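Local coordinates for Glucose/sorbosone dehydrogenases (Escherichia coli K12, PDB 2G8S), which belongs to the glucose/sorbosone dehydrogenase family, folds as a beta-propeller whose blades are antiparallel sheets, and carries a bound calcium ion, at residues N179-E184 and A189-Y194; Q288-I293 and T312-I317; I302-S305 and K310-E313. All coordinates share one frame; numbering follows the deposited sequence. Where two conformers were deposited one is given.

Contact 1 of 3, residues N179-E184 and A189-Y194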
loop_
_atom_site.group_PDB
_atom_site.type_symbol
_atom_site.label_atom_id
_atom_site.label_comp_id
_atom_site.label_asym_id
_atom_site.label_seq_id
_atom_site.Cartn_x
_atom_site.Cartn_y
_atom_site.Cartn_z
ATOM N N ASN A 179 -22.261 1.716 -1.868
ATOM C CA ASN A 179 -21.175 2.069 -2.794
ATOM C C ASN A 179 -21.700 2.909 -3.966
ATOM O O ASN A 179 -22.857 2.744 -4.370
ATOM C CB ASN A 179 -20.430 0.824 -3.281
ATOM C CG ASN A 179 -19.204 0.495 -2.421
ATOM O OD1 ASN A 179 -19.054 1.005 -1.302
ATOM N ND2 ASN A 179 -18.321 -0.349 -2.951
ATOM N N PRO A 180 -20.870 3.829 -4.491
ATOM C CA PRO A 180 -21.367 4.893 -5.380
ATOM C C PRO A 180 -21.947 4.414 -6.710
ATOM O O PRO A 180 -22.852 5.068 -7.241
ATOM C CB PRO A 180 -20.127 5.762 -5.634
ATOM C CG PRO A 180 -18.962 4.881 -5.316
ATOM C CD PRO A 180 -19.420 3.947 -4.249
ATOM N N PHE A 181 -21.433 3.303 -7.234
ATOM C CA PHE A 181 -21.786 2.845 -8.588
ATOM C C PHE A 181 -22.634 1.576 -8.627
ATOM O O PHE A 181 -22.749 0.924 -9.673
ATOM C CB PHE A 181 -20.522 2.688 -9.447
ATOM C CG PHE A 181 -19.699 3.937 -9.532
ATOM C CD1 PHE A 181 -20.172 5.044 -10.226
ATOM C CD2 PHE A 181 -18.471 4.028 -8.896
ATOM C CE1 PHE A 181 -19.430 6.215 -10.303
ATOM C CE2 PHE A 181 -17.717 5.204 -8.964
ATOM C CZ PHE A 181 -18.199 6.297 -9.668
ATOM N N ILE A 182 -23.250 1.254 -7.493
ATOM C CA ILE A 182 -24.062 0.044 -7.341
ATOM C C ILE A 182 -25.266 0.010 -8.305
ATOM O O ILE A 182 -25.698 -1.075 -8.708
ATOM C CB ILE A 182 -24.504 -0.150 -5.853
ATOM C CG1 ILE A 182 -25.063 -1.558 -5.601
ATOM C CG2 ILE A 182 -25.467 0.946 -5.408
ATOM C CD1 ILE A 182 -24.115 -2.487 -4.890
ATOM N N LYS A 183 -25.765 1.193 -8.681
ATOM C CA LYS A 183 -26.917 1.318 -9.586
ATOM C C LYS A 183 -26.506 1.799 -10.975
ATOM O O LYS A 183 -27.362 2.042 -11.836
ATOM C CB LYS A 183 -27.978 2.270 -9.002
ATOM C CG LYS A 183 -28.703 1.761 -7.759
ATOM C CD LYS A 183 -29.266 0.368 -7.972
ATOM C CE LYS A 183 -29.952 -0.154 -6.724
ATOM N NZ LYS A 183 -30.166 -1.618 -6.830
ATOM N N GLU A 184 -25.199 1.941 -11.196
ATOM C CA GLU A 184 -24.692 2.420 -12.476
ATOM C C GLU A 184 -24.441 1.262 -13.438
ATOM O O GLU A 184 -23.576 0.414 -13.205
ATOM C CB GLU A 184 -23.431 3.263 -12.282
ATOM C CG GLU A 184 -23.082 4.128 -13.484
ATOM C CD GLU A 184 -22.709 5.542 -13.092
ATOM O OE1 GLU A 184 -23.556 6.233 -12.483
ATOM O OE2 GLU A 184 -21.574 5.965 -13.399
ATOM N N ALA A 189 -19.464 -2.567 -8.996
ATOM C CA ALA A 189 -20.016 -2.074 -7.740
ATOM C C ALA A 189 -18.973 -1.935 -6.635
ATOM O O ALA A 189 -19.206 -1.224 -5.656
ATOM C CB ALA A 189 -21.159 -2.978 -7.268
ATOM N N GLU A 190 -17.829 -2.609 -6.800
ATOM C CA GLU A 190 -16.756 -2.573 -5.797
ATOM C C GLU A 190 -16.040 -1.220 -5.735
ATOM O O GLU A 190 -15.364 -0.922 -4.746
ATOM C CB GLU A 190 -15.727 -3.669 -6.078
ATOM C CG GLU A 190 -16.283 -5.098 -6.033
ATOM C CD GLU A 190 -16.771 -5.628 -7.377
ATOM O OE1 GLU A 190 -16.939 -4.843 -8.339
ATOM O OE2 GLU A 190 -16.980 -6.861 -7.467
ATOM N N ILE A 191 -16.193 -0.407 -6.780
ATOM C CA ILE A 191 -15.424 0.837 -6.925
ATOM C C ILE A 191 -15.858 1.940 -5.954
ATOM O O ILE A 191 -17.046 2.255 -5.838
ATOM C CB ILE A 191 -15.471 1.361 -8.392
ATOM C CG1 ILE A 191 -14.798 0.355 -9.339
ATOM C CG2 ILE A 191 -14.810 2.757 -8.507
ATOM C CD1 ILE A 191 -15.113 0.584 -10.805
ATOM N N TRP A 192 -14.871 2.531 -5.283
ATOM C CA TRP A 192 -15.062 3.711 -4.450
ATOM C C TRP A 192 -14.569 4.964 -5.176
ATOM O O TRP A 192 -15.300 5.935 -5.302
ATOM C CB TRP A 192 -14.306 3.539 -3.132
ATOM C CG TRP A 192 -14.664 4.527 -2.064
ATOM C CD1 TRP A 192 -13.867 5.521 -1.547
ATOM C CD2 TRP A 192 -15.905 4.599 -1.351
ATOM N NE1 TRP A 192 -14.540 6.203 -0.557
ATOM C CE2 TRP A 192 -15.792 5.657 -0.414
ATOM C CE3 TRP A 192 -17.103 3.873 -1.416
ATOM C CZ2 TRP A 192 -16.837 6.002 0.456
ATOM C CZ3 TRP A 192 -18.137 4.214 -0.554
ATOM C CH2 TRP A 192 -18.000 5.272 0.367
ATOM N N SER A 193 -13.325 4.926 -5.658
ATOM C CA SER A 193 -12.737 6.042 -6.412
ATOM C C SER A 193 -12.024 5.484 -7.629
ATOM O O SER A 193 -11.664 4.302 -7.661
ATOM C CB SER A 193 -11.722 6.824 -5.561
ATOM O OG SER A 193 -12.247 7.208 -4.293
ATOM N N TYR A 194 -11.793 6.338 -8.624
ATOM C CA TYR A 194 -11.117 5.895 -9.838
ATOM C C TYR A 194 -10.112 6.927 -10.330
ATOM O O TYR A 194 -9.953 7.969 -9.707
ATOM C CB TYR A 194 -12.138 5.487 -10.916
ATOM C CG TYR A 194 -13.065 6.566 -11.444
ATOM C CD1 TYR A 194 -12.925 7.035 -12.754
ATOM C CD2 TYR A 194 -14.121 7.059 -10.677
ATOM C CE1 TYR A 194 -13.779 8.005 -13.271
ATOM C CE2 TYR A 194 -14.991 8.036 -11.191
ATOM C CZ TYR A 194 -14.808 8.499 -12.489
ATOM O OH TYR A 194 -15.665 9.450 -12.992
HETATM O O HOH W 1 -19.535 1.447 -6.470
#
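At the edge of one blade of the beta-propeller, the type I turn from Asn-179 to Ile-182 folds back on Ala-189 to Tyr-194, which runs into the outermost strand, 191-194, of a four-stranded antiparallel sheet. The one direct hydrogen bond between the segments comes from the Asn-179 amide: ND2 donates to Ala-189 O at 3.0 Å with an N-H...O angle of 166°, lying in the carbonyl plane. ND2 also bonds Arg-168 O on the adjoining strand. The other end of the amide, OD1, meets the edge of the Trp-192 indole, 3.4 Å from CZ3, with amide and ring planes 53° apart. The indole comes back to the turn because its CG stands anti to the backbone N (chi1 -167°), although the CB bond points away; Pro-180 CD touches its CE3 at 3.7 Å. A water ties the two backbones together, accepting from Phe-181 N and donating to Ala-189 O and to Ile-191 O (2.7 Å). Phe-181 carries Pro-180 CB over one face, while its CE2 packs on Ile-191 CG2 at 3.8 Å. Its far end crosses Tyr-194 at about a right angle, CZ to CE2 4.0 Å. Trp-192 and Ser-193 both face Leu-166, a classic beta bulge where the strand turns a corner. Where the second segment begins, Ile-182 CD1 rests on Ala-189 CB, 3.8 Å away.

Contact 2 of 3, residues Q288-I293 and T312-I317. With EDO (1,2-ethanediol), chain P.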
loop_
_atom_site.group_PDB
_atom_site.type_symbol
_atom_site.label_atom_id
_atom_site.label_comp_id
_atom_site.label_asym_id
_atom_site.label_seq_id
_atom_site.Cartn_x
_atom_site.Cartn_y
_atom_site.Cartn_z
ATOM N N GLN A 288 5.184 13.911 16.589
ATOM C CA GLN A 288 3.740 14.117 16.567
ATOM C C GLN A 288 3.318 14.940 15.346
ATOM O O GLN A 288 4.022 15.860 14.932
ATOM C CB GLN A 288 3.279 14.825 17.841
ATOM C CG GLN A 288 3.022 13.854 18.996
ATOM C CD GLN A 288 1.661 13.174 18.902
ATOM O OE1 GLN A 288 1.052 13.122 17.830
ATOM N NE2 GLN A 288 1.179 12.645 20.027
ATOM N N GLN A 289 2.170 14.586 14.769
ATOM C CA GLN A 289 1.604 15.311 13.618
ATOM C C GLN A 289 2.478 15.205 12.377
ATOM O O GLN A 289 2.557 16.139 11.570
ATOM C CB GLN A 289 1.283 16.778 13.967
ATOM C CG GLN A 289 0.344 16.879 15.157
ATOM C CD GLN A 289 -0.177 18.286 15.419
ATOM O OE1 GLN A 289 0.240 19.265 14.786
ATOM N NE2 GLN A 289 -1.101 18.386 16.368
ATOM N N LYS A 290 3.164 14.071 12.243
ATOM C CA LYS A 290 3.994 13.805 11.065
ATOM C C LYS A 290 3.471 12.624 10.259
ATOM O O LYS A 290 2.744 11.767 10.777
ATOM C CB LYS A 290 5.446 13.521 11.450
ATOM C CG LYS A 290 6.149 14.612 12.229
ATOM C CD LYS A 290 6.277 15.911 11.486
ATOM C CE LYS A 290 6.943 16.956 12.376
ATOM N NZ LYS A 290 6.830 18.279 11.741
ATOM N N LEU A 291 3.857 12.599 8.992
ATOM C CA LEU A 291 3.586 11.494 8.095
ATOM C C LEU A 291 4.926 11.091 7.486
ATOM O O LEU A 291 5.653 11.941 6.957
ATOM C CB LEU A 291 2.631 11.949 6.994
ATOM C CG LEU A 291 2.418 11.047 5.778
ATOM C CD1 LEU A 291 1.828 9.701 6.193
ATOM C CD2 LEU A 291 1.505 11.776 4.791
ATOM N N PHE A 292 5.246 9.800 7.559
ATOM C CA PHE A 292 6.512 9.271 7.066
ATOM C C PHE A 292 6.214 8.426 5.852
ATOM O O PHE A 292 5.357 7.550 5.919
ATOM C CB PHE A 292 7.194 8.418 8.145
ATOM C CG PHE A 292 7.636 9.214 9.336
ATOM C CD1 PHE A 292 8.929 9.748 9.390
ATOM C CD2 PHE A 292 6.757 9.450 10.393
ATOM C CE1 PHE A 292 9.348 10.502 10.469
ATOM C CE2 PHE A 292 7.170 10.210 11.498
ATOM C CZ PHE A 292 8.463 10.738 11.537
ATOM N N ILE A 293 6.900 8.715 4.745
ATOM C CA ILE A 293 6.646 8.041 3.468
ATOM C C ILE A 293 7.928 7.444 2.905
ATOM O O ILE A 293 8.937 8.141 2.748
ATOM C CB ILE A 293 6.031 9.006 2.416
ATOM C CG1 ILE A 293 4.819 9.740 3.004
ATOM C CG2 ILE A 293 5.672 8.238 1.143
ATOM C CD1 ILE A 293 4.117 10.687 2.013
ATOM N N THR A 312 3.159 19.245 4.162
ATOM C CA THR A 312 4.388 19.864 3.642
ATOM C C THR A 312 5.576 18.958 3.942
ATOM O O THR A 312 5.527 18.163 4.884
ATOM C CB THR A 312 4.638 21.273 4.226
ATOM O OG1 THR A 312 4.714 21.210 5.650
ATOM C CG2 THR A 312 3.531 22.242 3.816
ATOM N N GLU A 313 6.644 19.081 3.156
ATOM C CA GLU A 313 7.805 18.206 3.323
ATOM C C GLU A 313 8.832 18.838 4.270
ATOM O O GLU A 313 9.348 19.922 3.991
ATOM C CB GLU A 313 8.436 17.866 1.962
ATOM C CG GLU A 313 9.609 16.905 2.082
ATOM C CD GLU A 313 10.043 16.260 0.771
ATOM O OE1 GLU A 313 9.178 15.965 -0.090
ATOM O OE2 GLU A 313 11.257 15.993 0.625
ATOM N N ASP A 314 9.115 18.168 5.388
ATOM C CA ASP A 314 10.141 18.647 6.323
ATOM C C ASP A 314 11.539 18.345 5.803
ATOM O O ASP A 314 12.463 19.152 5.950
ATOM C CB ASP A 314 10.026 17.953 7.670
ATOM C CG ASP A 314 8.750 18.271 8.411
ATOM O OD1 ASP A 314 7.894 19.041 7.926
ATOM O OD2 ASP A 314 8.624 17.710 9.521
ATOM N N GLY A 315 11.695 17.163 5.221
ATOM C CA GLY A 315 13.000 16.699 4.775
ATOM C C GLY A 315 13.033 15.188 4.685
ATOM O O GLY A 315 11.990 14.544 4.602
ATOM N N ARG A 316 14.244 14.638 4.677
ATOM C CA ARG A 316 14.468 13.208 4.463
ATOM C C ARG A 316 15.305 12.610 5.575
ATOM O O ARG A 316 16.164 13.289 6.156
ATOM C CB ARG A 316 15.205 12.978 3.142
ATOM C CG ARG A 316 14.551 13.597 1.910
ATOM C CD ARG A 316 13.170 13.001 1.628
ATOM N NE ARG A 316 12.573 13.558 0.416
ATOM C CZ ARG A 316 12.538 12.949 -0.766
ATOM N NH1 ARG A 316 13.066 11.738 -0.927
ATOM N NH2 ARG A 316 11.960 13.558 -1.805
ATOM N N ILE A 317 15.043 11.337 5.866
ATOM C CA ILE A 317 15.861 10.549 6.787
ATOM C C ILE A 317 16.248 9.220 6.126
ATOM O O ILE A 317 15.623 8.802 5.151
ATOM C CB ILE A 317 15.158 10.327 8.157
ATOM C CG1 ILE A 317 13.852 9.540 7.993
ATOM C CG2 ILE A 317 14.931 11.679 8.878
ATOM C CD1 ILE A 317 13.171 9.145 9.312
HETATM C C1 EDO P . -3.472 16.196 17.698
HETATM O O1 EDO P . -2.051 16.095 17.877
HETATM C C2 EDO P . -3.909 17.635 17.951
HETATM O O2 EDO P . -3.568 17.996 19.289
#
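Lys-290 and Asp-314 reach for each other over strand 300-307, which lies between 290-295 and 310-317 in a four-stranded beta-propeller blade, so the backbones stay apart and side chains alone span the gap. In one of the two conformers modelled for Lys-290, NZ makes a salt bridge to Asp-314 OD2 at 2.9 Å, using the syn lone pair of that oxygen. The lysine chain bends at chi2 (-62°), which turns its end toward the carboxylate, and the two side chains cross at about a right angle. Further along, Phe-292 CE1 meets Ile-317 CD1 at 4.2 Å; both side chains also lean on Val-303 of the strand between them.

One shell out, the hydroxyl of Ser-305, also on that middle strand, is hydrogen-bonded to Lys-290 NZ and to Asp-314 OD1, closing a polar triangle that positions both charged groups. Trp-287 meets Phe-292 edge-to-face. Asp-314 and Gly-315 both face Val-303 as a classic beta bulge, and Gly-315 has backbone angles at which a side-chain carbon would press on the carbonyl O of Asp-314. Past the bulge, Arg-316 NE bonds Glu-313 OE2 at 2.8 Å, nearly straight and in the guanidinium plane, though 42° above the plane of the carboxylate; its NH1 has salt bridges to Asp-298 and Asp-300. Just before strand 290-295 begins, a 1,2-ethanediol molecule, probably from the crystallisation liquor, accepts from Gln-289: NE2 to O1 is 2.9 Å, with an N-H...O angle of 176°.

Contact 3 of 3, residues I302-S305 and K310-E313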
loop_
_atom_site.group_PDB
_atom_site.type_symbol
_atom_site.label_atom_id
_atom_site.label_comp_id
_atom_site.label_asym_id
_atom_site.label_seq_id
_atom_site.Cartn_x
_atom_site.Cartn_y
_atom_site.Cartn_z
ATOM N N ILE A 302 10.638 10.086 3.545
ATOM C CA ILE A 302 10.210 11.469 3.535
ATOM C C ILE A 302 9.473 11.772 4.829
ATOM O O ILE A 302 8.543 11.050 5.204
ATOM C CB ILE A 302 9.287 11.757 2.337
ATOM C CG1 ILE A 302 9.851 11.146 1.041
ATOM C CG2 ILE A 302 9.090 13.261 2.177
ATOM C CD1 ILE A 302 8.852 11.203 -0.109
ATOM N N VAL A 303 9.884 12.844 5.506
ATOM C CA VAL A 303 9.238 13.274 6.738
ATOM C C VAL A 303 8.376 14.479 6.401
ATOM O O VAL A 303 8.886 15.479 5.885
ATOM C CB VAL A 303 10.257 13.676 7.815
ATOM C CG1 VAL A 303 9.537 13.981 9.122
ATOM C CG2 VAL A 303 11.268 12.565 8.011
HETATM N N MSE A 304 7.077 14.376 6.679
HETATM C CA MSE A 304 6.161 15.451 6.321
HETATM C C MSE A 304 5.356 15.923 7.509
HETATM O O MSE A 304 5.056 15.146 8.415
HETATM C CB MSE A 304 5.226 15.000 5.202
HETATM C CG MSE A 304 5.959 14.354 4.043
HETATM SE SE MSE A 304 4.857 14.034 2.551
HETATM C CE MSE A 304 4.865 15.874 1.827
ATOM N N SER A 305 5.030 17.217 7.502
ATOM C CA SER A 305 4.180 17.818 8.529
ATOM C C SER A 305 2.736 17.733 8.049
ATOM O O SER A 305 2.426 18.170 6.932
ATOM C CB SER A 305 4.555 19.290 8.734
ATOM O OG SER A 305 5.778 19.413 9.430
ATOM N N LYS A 310 -3.856 19.368 4.679
ATOM C CA LYS A 310 -2.628 19.824 4.020
ATOM C C LYS A 310 -1.409 19.076 4.536
ATOM O O LYS A 310 -1.415 18.532 5.642
ATOM C CB LYS A 310 -2.431 21.329 4.208
ATOM C CG LYS A 310 -3.566 22.159 3.615
ATOM C CD LYS A 310 -3.226 23.624 3.589
ATOM C CE LYS A 310 -3.306 24.238 4.966
ATOM N NZ LYS A 310 -3.202 25.732 4.912
ATOM N N VAL A 311 -0.360 19.064 3.718
ATOM C CA VAL A 311 0.877 18.395 4.066
ATOM C C VAL A 311 2.060 19.123 3.418
ATOM O O VAL A 311 1.947 19.628 2.286
ATOM C CB VAL A 311 0.784 16.877 3.714
ATOM C CG1 VAL A 311 0.683 16.652 2.212
ATOM C CG2 VAL A 311 1.890 16.088 4.329
ATOM N N THR A 312 3.159 19.245 4.162
ATOM C CA THR A 312 4.388 19.864 3.642
ATOM C C THR A 312 5.576 18.958 3.942
ATOM O O THR A 312 5.527 18.163 4.884
ATOM C CB THR A 312 4.638 21.273 4.226
ATOM O OG1 THR A 312 4.714 21.210 5.650
ATOM C CG2 THR A 312 3.531 22.242 3.816
ATOM N N GLU A 313 6.644 19.081 3.156
ATOM C CA GLU A 313 7.805 18.206 3.323
ATOM C C GLU A 313 8.832 18.838 4.270
ATOM O O GLU A 313 9.348 19.922 3.991
ATOM C CB GLU A 313 8.436 17.866 1.962
ATOM C CG GLU A 313 9.609 16.905 2.082
ATOM C CD GLU A 313 10.043 16.260 0.771
ATOM O OE1 GLU A 313 9.178 15.965 -0.090
ATOM O OE2 GLU A 313 11.257 15.993 0.625
#
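The Glu-313 carboxylate is the flat side-chain group here, and Ile-302 lies squarely over one of its faces, with CG2 3.4 Å from CD and almost directly above it. The two side chains cross at about a right angle. Arg-316 NE reaches OE2 from that same face, and OE1 is hydrogen-bonded to Trp-267 NE1, so both carboxylate oxygens are tied and the group's rotation is fixed. The arginine probably offsets part of the charge of the acid under the methyl.

Strands 300-307 and 310-317 form the outer beta hairpin of this propeller blade, and the short segments are strongly twisted, their directions 136° apart. Ser-305 and Thr-312 are an antiparallel hydrogen-bonded pair: Ser-305 N donates to Thr-312 O at 2.8 Å, and Thr-312 N returns a bond to Ser-305 O at 3.1 Å. Ser-305 O also receives a CA-H...O contact from Val-311 CA at 3.3 Å. The side chains of Ser-305 and Thr-312 share one face, where Thr-312 OG1 sits 3.6 Å from Ser-305 CB.

On the other face Met-304 and Glu-313 form the non-hydrogen-bonded pair. Met-304, modelled as selenomethionine and in two conformers, packs on Val-311: Met-304 CB lies 3.6 Å from Val-311 CG2, and Met-304 SE is 4.0 Å from the same methyl. In the conformer described, the chain bends at its last torsion (chi3 80°), which brings CE beneath the opposite strand, 4.1 Å from Glu-313 CB. This side of the hairpin looks onto the preceding blade: Met-304 and Val-311 both touch Ile-224 and Phe-265, and Met-304 also packs on Trp-267 and on Ile-293 of its own sheet.

How the contacts relate
Contacts 2 and 3 belong to one blade and share Thr-312 and Glu-313, their centres 4 Å apart; contact 1 is on a different blade, its nearest atoms about 17 Å from either. Contact 3 is true neighbour pairing, with backbone bonds between adjacent strands, whereas contact 2 spans the outer three strands through side-chain ends alone. Ser-305 belongs to the backbone pairing of contact 3 and supplies the hydroxyl behind the charges of contact 2. Each of these two mixes buried apolar residues with exposed polar ones. Contact 1, without exposed touching residues, holds a loop to an edge strand instead, relying on one amide, a bridging water and aromatic packing rather than on charges.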